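Local structure of 2'-deoxycytidine 5'-triphosphate deaminase (Agrobacterium tumefaciens, 2R9Q) at residues L45-K50 with L146-R151; A56-G61 with D68-F73. The protein probably catalyses the hydrolytic deamination of dCTP to dUTP, releasing ammonia. One frame throughout, in Å; residues are numbered along the deposited sequence.

In the fold
The two contacts illustrate how a β-rich domain is held together at different depths. Contact 1 (45-50 with 146-151) is apolar and lies where the two antiparallel sheets of the N-terminal domain face each other; contact 2 (56-61 with 68-73) joins the loop after strand 50-54 to helix 66-71, nearer the rim of the chain. Their centres are about 16 Å apart, and contact 2 falls between the segments of contact 1 in sequence. They meet where Glu-147 OE1 lies 2.7 Å from Ser-57 OG, probably a hydrogen bond. Both reach a second subunit of the tetramer, through Ser-149 and Arg-151 in contact 1, mainly by packing, and more extensively through contact 2.

Contact 1: L45-K50 with L146-R151; sequences LRLGSK and LEISPR
Leu-47 meets Leu-146 and Ile-148 through a single methyl group, and that methyl carries the apolar contact between the segments. Its CD2 approaches Ile-148 CD1 at 4.2 Å, the two side chains reaching toward each other tip to tip, and stands almost equally close to Leu-146 CD2, at 4.3 Å. The isoleucine can extend this far because CG1 lies beside its backbone N (chi1 -50°) and CD1 continues outward from there; its other branch, CG2, turns beside the carbonyl carbon instead. The backbones remain well apart, with 7.8 Å between the CA atoms of Leu-47 and Leu-146, and no hydrogen bond links the segments, so methyl packing does the joining.

The polar groups of both segments turn to partners outside the pair. Ser-149 OG is hydrogen-bonded to Cys-90 O, and Glu-147 OE1 to Ser-57 OG. At the other segment, Arg-46 is gripped by a salt bridge to Glu-98 and by hydrogen bonds to Ser-29, Ala-31 and Asp-32.

Leu-47 sits just past strand 42-46, where the chain crosses from the sheet containing 162-170 toward the one containing 91-101 and 143-150, consistent with the β-barrel-like dUTPase fold. Strand 143-150 lies between 91-101 and 121-127, and Leu-146 itself packs on Leu-163, Leu-96 and Val-125.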
ATOM      1  N   LEU B  45      -4.463  25.668  19.972  1.00 58.88           N
ATOM      2  CA  LEU B  45      -5.364  24.829  20.722  1.00 58.50           C
ATOM      3  C   LEU B  45      -4.583  23.657  21.295  1.00 57.99           C
ATOM      4  O   LEU B  45      -3.715  23.105  20.639  1.00 58.24           O
ATOM      5  CB  LEU B  45      -6.503  24.318  19.827  1.00 58.29           C
ATOM      6  CG  LEU B  45      -7.422  25.334  19.165  1.00 56.90           C
ATOM      7  CD1 LEU B  45      -8.198  24.621  18.031  1.00 56.26           C
ATOM      8  CD2 LEU B  45      -8.338  25.994  20.199  1.00 54.69           C
ATOM      9  N   ARG B  46      -4.906  23.290  22.521  1.00 57.75           N
ATOM     10  CA  ARG B  46      -4.209  22.260  23.241  1.00 57.86           C
ATOM     11  C   ARG B  46      -5.107  21.063  23.452  1.00 56.70           C
ATOM     12  O   ARG B  46      -6.273  21.206  23.757  1.00 54.29           O
ATOM     13  CB  ARG B  46      -3.762  22.764  24.623  1.00 58.67           C
ATOM     14  CG  ARG B  46      -2.806  23.933  24.643  1.00 58.93           C
ATOM     15  CD  ARG B  46      -2.537  24.402  26.053  1.00 59.63           C
ATOM     16  NE  ARG B  46      -3.663  25.137  26.652  1.00 59.45           N
ATOM     17  CZ  ARG B  46      -3.610  25.737  27.844  1.00 61.07           C
ATOM     18  NH1 ARG B  46      -4.671  26.363  28.323  1.00 62.67           N
ATOM     19  NH2 ARG B  46      -2.500  25.726  28.558  1.00 58.95           N
ATOM     20  N   LEU B  47      -4.510  19.887  23.331  1.00 57.04           N
ATOM     21  CA  LEU B  47      -5.144  18.622  23.686  1.00 57.43           C
ATOM     22  C   LEU B  47      -5.433  18.506  25.176  1.00 57.92           C
ATOM     23  O   LEU B  47      -4.625  18.919  26.047  1.00 56.73           O
ATOM     24  CB  LEU B  47      -4.277  17.412  23.271  1.00 57.14           C
ATOM     25  CG  LEU B  47      -3.703  17.333  21.849  1.00 55.06           C
ATOM     26  CD1 LEU B  47      -3.012  15.983  21.629  1.00 51.61           C
ATOM     27  CD2 LEU B  47      -4.764  17.626  20.806  1.00 52.54           C
ATOM     28  N   GLY B  48      -6.606  17.949  25.440  1.00 58.49           N
ATOM     29  CA  GLY B  48      -7.007  17.512  26.765  1.00 59.53           C
ATOM     30  C   GLY B  48      -6.312  16.206  27.174  1.00 60.16           C
ATOM     31  O   GLY B  48      -5.325  15.801  26.568  1.00 58.97           O
ATOM     32  N   SER B  49      -6.841  15.583  28.224  1.00 60.92           N
ATOM     33  CA  SER B  49      -6.265  14.380  28.850  1.00 62.58           C
ATOM     34  C   SER B  49      -6.684  13.006  28.269  1.00 62.43           C
ATOM     35  O   SER B  49      -6.111  12.002  28.640  1.00 61.17           O
ATOM     36  CB  SER B  49      -6.618  14.392  30.339  1.00 62.69           C
ATOM     37  OG  SER B  49      -6.190  15.594  30.960  1.00 63.56           O
ATOM     38  N   LYS B  50      -7.685  12.973  27.391  1.00 63.37           N
ATOM     39  CA  LYS B  50      -8.214  11.732  26.836  1.00 64.68           C
ATOM     40  C   LYS B  50      -8.226  11.828  25.298  1.00 62.47           C
ATOM     41  O   LYS B  50      -8.650  12.852  24.726  1.00 61.91           O
ATOM     42  CB  LYS B  50      -9.676  11.500  27.241  1.00 65.49           C
ATOM     43  CG  LYS B  50     -10.114  11.226  28.687  1.00 68.76           C
ATOM     44  CD  LYS B  50     -11.661  10.762  28.560  1.00 71.03           C
ATOM     45  CE  LYS B  50     -12.468  10.320  29.898  1.00 75.15           C
ATOM     46  NZ  LYS B  50     -13.718   9.362  29.627  1.00 71.87           N
ATOM     47  N   LEU B 146     -10.482  17.906  18.414  1.00 55.87           N
ATOM     48  CA  LEU B 146      -9.552  17.671  17.289  1.00 55.20           C
ATOM     49  C   LEU B 146      -9.550  16.199  16.862  1.00 54.38           C
ATOM     50  O   LEU B 146      -9.280  15.302  17.639  1.00 53.95           O
ATOM     51  CB  LEU B 146      -8.131  18.168  17.566  1.00 54.63           C
ATOM     52  CG  LEU B 146      -7.185  18.387  16.378  1.00 54.54           C
ATOM     53  CD1 LEU B 146      -7.688  19.473  15.456  1.00 50.77           C
ATOM     54  CD2 LEU B 146      -5.741  18.677  16.799  1.00 54.47           C
ATOM     55  N   GLU B 147      -9.920  15.976  15.616  1.00 53.92           N
ATOM     56  CA  GLU B 147      -9.673  14.719  14.944  1.00 53.79           C
ATOM     57  C   GLU B 147      -8.223  14.655  14.444  1.00 52.15           C
ATOM     58  O   GLU B 147      -7.753  15.581  13.787  1.00 50.93           O
ATOM     59  CB  GLU B 147     -10.621  14.598  13.795  1.00 54.54           C
ATOM     60  CG  GLU B 147     -10.788  13.235  13.223  1.00 57.98           C
ATOM     61  CD  GLU B 147     -12.013  13.189  12.278  1.00 63.34           C
ATOM     62  OE1 GLU B 147     -11.850  13.516  11.070  1.00 63.64           O
ATOM     63  OE2 GLU B 147     -13.135  12.840  12.762  1.00 66.23           O
ATOM     64  N   ILE B 148      -7.522  13.572  14.782  1.00 50.46           N
ATOM     65  CA  ILE B 148      -6.125  13.394  14.427  1.00 49.46           C
ATOM     66  C   ILE B 148      -5.927  12.059  13.761  1.00 48.81           C
ATOM     67  O   ILE B 148      -6.224  11.008  14.325  1.00 47.07           O
ATOM     68  CB  ILE B 148      -5.116  13.477  15.650  1.00 49.50           C
ATOM     69  CG1 ILE B 148      -5.320  14.701  16.526  1.00 49.40           C
ATOM     70  CG2 ILE B 148      -3.634  13.441  15.165  1.00 50.44           C
ATOM     71  CD1 ILE B 148      -4.618  14.645  17.893  1.00 47.04           C
ATOM     72  N   SER B 149      -5.372  12.118  12.563  1.00 48.89           N
ATOM     73  CA  SER B 149      -4.850  10.939  11.881  1.00 49.92           C
ATOM     74  C   SER B 149      -3.454  11.176  11.302  1.00 50.43           C
ATOM     75  O   SER B 149      -3.301  11.885  10.301  1.00 50.74           O
ATOM     76  CB  SER B 149      -5.793  10.479  10.771  1.00 49.95           C
ATOM     77  OG  SER B 149      -5.418   9.188  10.378  1.00 48.95           O
ATOM     78  N   PRO B 150      -2.429  10.590  11.925  1.00 51.47           N
ATOM     79  CA  PRO B 150      -1.068  10.649  11.352  1.00 52.52           C
ATOM     80  C   PRO B 150      -0.997   9.902  10.024  1.00 51.83           C
ATOM     81  O   PRO B 150      -1.542   8.846   9.912  1.00 51.26           O
ATOM     82  CB  PRO B 150      -0.216   9.949  12.416  1.00 51.64           C
ATOM     83  CG  PRO B 150      -1.061   9.974  13.648  1.00 51.96           C
ATOM     84  CD  PRO B 150      -2.429   9.836  13.186  1.00 52.41           C
ATOM     85  N   ARG B 151      -0.335  10.452   9.032  1.00 52.45           N
ATOM     86  CA  ARG B 151      -0.302   9.820   7.745  1.00 53.15           C
ATOM     87  C   ARG B 151       1.050   9.163   7.448  1.00 52.65           C
ATOM     88  O   ARG B 151       1.092   8.077   6.930  1.00 51.57           O
ATOM     89  CB  ARG B 151      -0.662  10.854   6.692  1.00 54.39           C
ATOM     90  CG  ARG B 151      -1.918  10.665   5.951  1.00 59.94           C
ATOM     91  CD  ARG B 151      -3.181  11.193   6.603  1.00 61.86           C
ATOM     92  NE  ARG B 151      -3.972  10.237   7.396  1.00 65.52           N
ATOM     93  CZ  ARG B 151      -4.133   8.910   7.220  1.00 67.17           C
ATOM     94  NH1 ARG B 151      -3.588   8.221   6.213  1.00 69.06           N
ATOM     95  NH2 ARG B 151      -4.905   8.247   8.083  1.00 64.82           N
TER

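Contact 2: A56-G61 with D68-F73; sequences ASFMPG and DKLNRF
Phe-58 and Lys-69 come together through two unlike torsion patterns. The phenylalanine holds its ring between the backbone N and the carbonyl carbon (chi1 60°), directing it at helix 66-71, while the lysine starts beside its own backbone N and then bends at each of the three following torsions, curling its amino group back to the loop. The two side chains lie alongside each other, pointing opposite ways, with Phe-58 CE1 3.4 Å from Lys-69 CB. The Leu-70 side chain runs roughly perpendicular to that of Phe-58 and brings CD1 to 3.7 Å from Phe-58 CZ. Phe-73 completes a T-shaped (edge-to-face) pair: its CE2 sits over one face of Phe-58, toward the rim, the ring centroids being 5.3 Å apart and the planes at 60°.

In this way the helix folds back onto the loop leaving strand 50-54. Loop and helix form a short excursion between strands 50-54 and 76-79, which pair antiparallel in a sheet of the dUTPase-clan N-terminal domain. Phe-58 also touches Met-126 and Ile-93.

Lys-69 NZ forms a salt bridge with Glu-327 of the second subunit. The same amino group donates to Pro-60 O at 3.0 Å, from above that carbonyl's plane, and to Met-59 O at 3.2 Å, less steeply tilted. Ile-325 of that subunit packs on both phenylalanines.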
ATOM      1  N   ALA B  56     -13.856   5.386  12.384  1.00 60.77           N
ATOM      2  CA  ALA B  56     -13.955   6.349  11.311  1.00 61.05           C
ATOM      3  C   ALA B  56     -14.257   7.755  11.811  1.00 60.34           C
ATOM      4  O   ALA B  56     -14.896   7.929  12.829  1.00 60.09           O
ATOM      5  CB  ALA B  56     -15.032   5.895  10.301  1.00 60.62           C
ATOM      6  N   SER B  57     -13.777   8.737  11.061  1.00 60.07           N
ATOM      7  CA  SER B  57     -14.263  10.112  11.094  1.00 60.14           C
ATOM      8  C   SER B  57     -15.766  10.246  10.735  1.00 60.09           C
ATOM      9  O   SER B  57     -16.319   9.473   9.971  1.00 58.88           O
ATOM     10  CB  SER B  57     -13.431  10.951  10.112  1.00 59.85           C
ATOM     11  OG  SER B  57     -13.922  12.270   9.983  1.00 58.55           O
ATOM     12  N   PHE B  58     -16.395  11.260  11.293  1.00 60.76           N
ATOM     13  CA  PHE B  58     -17.826  11.472  11.181  1.00 61.56           C
ATOM     14  C   PHE B  58     -18.155  12.949  11.245  1.00 61.89           C
ATOM     15  O   PHE B  58     -17.384  13.745  11.751  1.00 60.08           O
ATOM     16  CB  PHE B  58     -18.554  10.717  12.295  1.00 62.04           C
ATOM     17  CG  PHE B  58     -18.168  11.132  13.685  1.00 61.52           C
ATOM     18  CD1 PHE B  58     -18.961  12.002  14.400  1.00 60.98           C
ATOM     19  CD2 PHE B  58     -17.028  10.614  14.295  1.00 63.47           C
ATOM     20  CE1 PHE B  58     -18.636  12.361  15.681  1.00 63.16           C
ATOM     21  CE2 PHE B  58     -16.680  10.973  15.568  1.00 63.25           C
ATOM     22  CZ  PHE B  58     -17.482  11.867  16.271  1.00 63.01           C
ATOM     23  N   MET B  59     -19.304  13.309  10.711  1.00 63.38           N
ATOM     24  CA  MET B  59     -19.819  14.662  10.840  1.00 65.16           C
ATOM     25  C   MET B  59     -20.927  14.627  11.905  1.00 66.17           C
ATOM     26  O   MET B  59     -21.852  13.846  11.802  1.00 66.58           O
ATOM     27  CB  MET B  59     -20.315  15.193   9.483  1.00 65.24           C
ATOM     28  CG  MET B  59     -20.532  16.724   9.417  1.00 65.31           C
ATOM     29  SD  MET B  59     -19.136  17.793   9.883  1.00 61.66           S
ATOM     30  CE  MET B  59     -18.038  17.503   8.491  1.00 63.42           C
ATOM     31  N   PRO B  60     -20.804  15.441  12.964  1.00 67.71           N
ATOM     32  CA  PRO B  60     -21.793  15.361  14.030  1.00 69.05           C
ATOM     33  C   PRO B  60     -23.215  15.514  13.499  1.00 69.60           C
ATOM     34  O   PRO B  60     -24.072  14.692  13.776  1.00 69.09           O
ATOM     35  CB  PRO B  60     -21.427  16.541  14.935  1.00 68.74           C
ATOM     36  CG  PRO B  60     -20.022  16.742  14.678  1.00 68.46           C
ATOM     37  CD  PRO B  60     -19.776  16.443  13.259  1.00 67.42           C
ATOM     38  N   GLY B  61     -23.415  16.565  12.718  1.00 70.60           N
ATOM     39  CA  GLY B  61     -24.708  16.910  12.158  1.00 71.44           C
ATOM     40  C   GLY B  61     -25.506  17.828  13.072  1.00 71.79           C
ATOM     41  O   GLY B  61     -25.127  18.019  14.254  1.00 69.08           O
ATOM     42  N   ASP B  68     -22.253  12.801  22.079  1.00 80.64           N
ATOM     43  CA  ASP B  68     -23.268  11.791  21.773  1.00 82.63           C
ATOM     44  C   ASP B  68     -22.838  10.810  20.694  1.00 84.10           C
ATOM     45  O   ASP B  68     -22.920   9.596  20.871  1.00 83.93           O
ATOM     46  CB  ASP B  68     -24.584  12.442  21.354  1.00 82.65           C
ATOM     47  CG  ASP B  68     -25.236  13.229  22.479  1.00 81.84           C
ATOM     48  OD1 ASP B  68     -24.902  13.000  23.662  1.00 80.41           O
ATOM     49  OD2 ASP B  68     -26.087  14.078  22.162  1.00 79.96           O
ATOM     50  N   LYS B  69     -22.391  11.330  19.568  1.00 86.25           N
ATOM     51  CA  LYS B  69     -21.874  10.471  18.499  1.00 88.07           C
ATOM     52  C   LYS B  69     -20.746   9.532  18.993  1.00 89.39           C
ATOM     53  O   LYS B  69     -20.772   8.330  18.734  1.00 89.31           O
ATOM     54  CB  LYS B  69     -21.436  11.318  17.302  1.00 87.82           C
ATOM     55  CG  LYS B  69     -22.599  11.962  16.584  1.00 87.83           C
ATOM     56  CD  LYS B  69     -23.358  10.974  15.667  1.00 87.17           C
ATOM     57  CE  LYS B  69     -22.897  11.028  14.205  1.00 86.91           C
ATOM     58  NZ  LYS B  69     -23.807  11.783  13.300  1.00 83.88           N
ATOM     59  N   LEU B  70     -19.775  10.092  19.705  1.00 90.95           N
ATOM     60  CA  LEU B  70     -18.760   9.319  20.415  1.00 92.06           C
ATOM     61  C   LEU B  70     -19.357   8.175  21.244  1.00 93.63           C
ATOM     62  O   LEU B  70     -18.980   7.029  21.078  1.00 93.91           O
ATOM     63  CB  LEU B  70     -17.928  10.254  21.322  1.00 92.05           C
ATOM     64  CG  LEU B  70     -16.477  10.615  20.966  1.00 90.83           C
ATOM     65  CD1 LEU B  70     -16.253  10.599  19.478  1.00 89.55           C
ATOM     66  CD2 LEU B  70     -16.076  11.960  21.568  1.00 90.82           C
ATOM     67  N   ASN B  71     -20.291   8.495  22.132  1.00 95.48           N
ATOM     68  CA  ASN B  71     -21.002   7.498  22.948  1.00 96.75           C
ATOM     69  C   ASN B  71     -21.857   6.504  22.135  1.00 98.20           C
ATOM     70  O   ASN B  71     -22.272   5.462  22.649  1.00 98.28           O
ATOM     71  CB  ASN B  71     -21.927   8.194  23.954  1.00 96.64           C
ATOM     72  CG  ASN B  71     -21.183   9.026  24.977  1.00 95.46           C
ATOM     73  OD1 ASN B  71     -19.953   9.021  25.040  1.00 92.55           O
ATOM     74  ND2 ASN B  71     -21.936   9.758  25.785  1.00 94.21           N
ATOM     75  N   ARG B  72     -22.133   6.840  20.878  1.00 99.46           N
ATOM     76  CA  ARG B  72     -22.838   5.932  19.965  1.00100.49           C
ATOM     77  C   ARG B  72     -21.900   4.909  19.309  1.00100.29           C
ATOM     78  O   ARG B  72     -22.356   3.978  18.628  1.00100.04           O
ATOM     79  CB  ARG B  72     -23.536   6.752  18.882  1.00101.07           C
ATOM     80  CG  ARG B  72     -24.631   6.037  18.137  1.00101.98           C
ATOM     81  CD  ARG B  72     -25.336   7.017  17.222  1.00103.89           C
ATOM     82  NE  ARG B  72     -24.756   7.060  15.886  1.00104.34           N
ATOM     83  CZ  ARG B  72     -25.158   7.892  14.928  1.00104.52           C
ATOM     84  NH1 ARG B  72     -26.123   8.774  15.167  1.00104.47           N
ATOM     85  NH2 ARG B  72     -24.585   7.855  13.728  1.00104.65           N
ATOM     86  N   PHE B  73     -20.593   5.103  19.496  1.00 99.97           N
ATOM     87  CA  PHE B  73     -19.588   4.211  18.959  1.00 99.41           C
ATOM     88  C   PHE B  73     -18.986   3.484  20.147  1.00 98.87           C
ATOM     89  O   PHE B  73     -18.555   2.348  20.036  1.00 97.98           O
ATOM     90  CB  PHE B  73     -18.509   4.993  18.186  1.00 99.44           C
ATOM     91  CG  PHE B  73     -19.037   5.803  17.018  1.00 99.02           C
ATOM     92  CD1 PHE B  73     -19.738   5.196  15.983  1.00 98.97           C
ATOM     93  CD2 PHE B  73     -18.801   7.164  16.937  1.00 99.18           C
ATOM     94  CE1 PHE B  73     -20.222   5.943  14.907  1.00 98.84           C
ATOM     95  CE2 PHE B  73     -19.288   7.921  15.861  1.00 99.18           C
ATOM     96  CZ  PHE B  73     -20.002   7.307  14.853  1.00 98.86           C
TER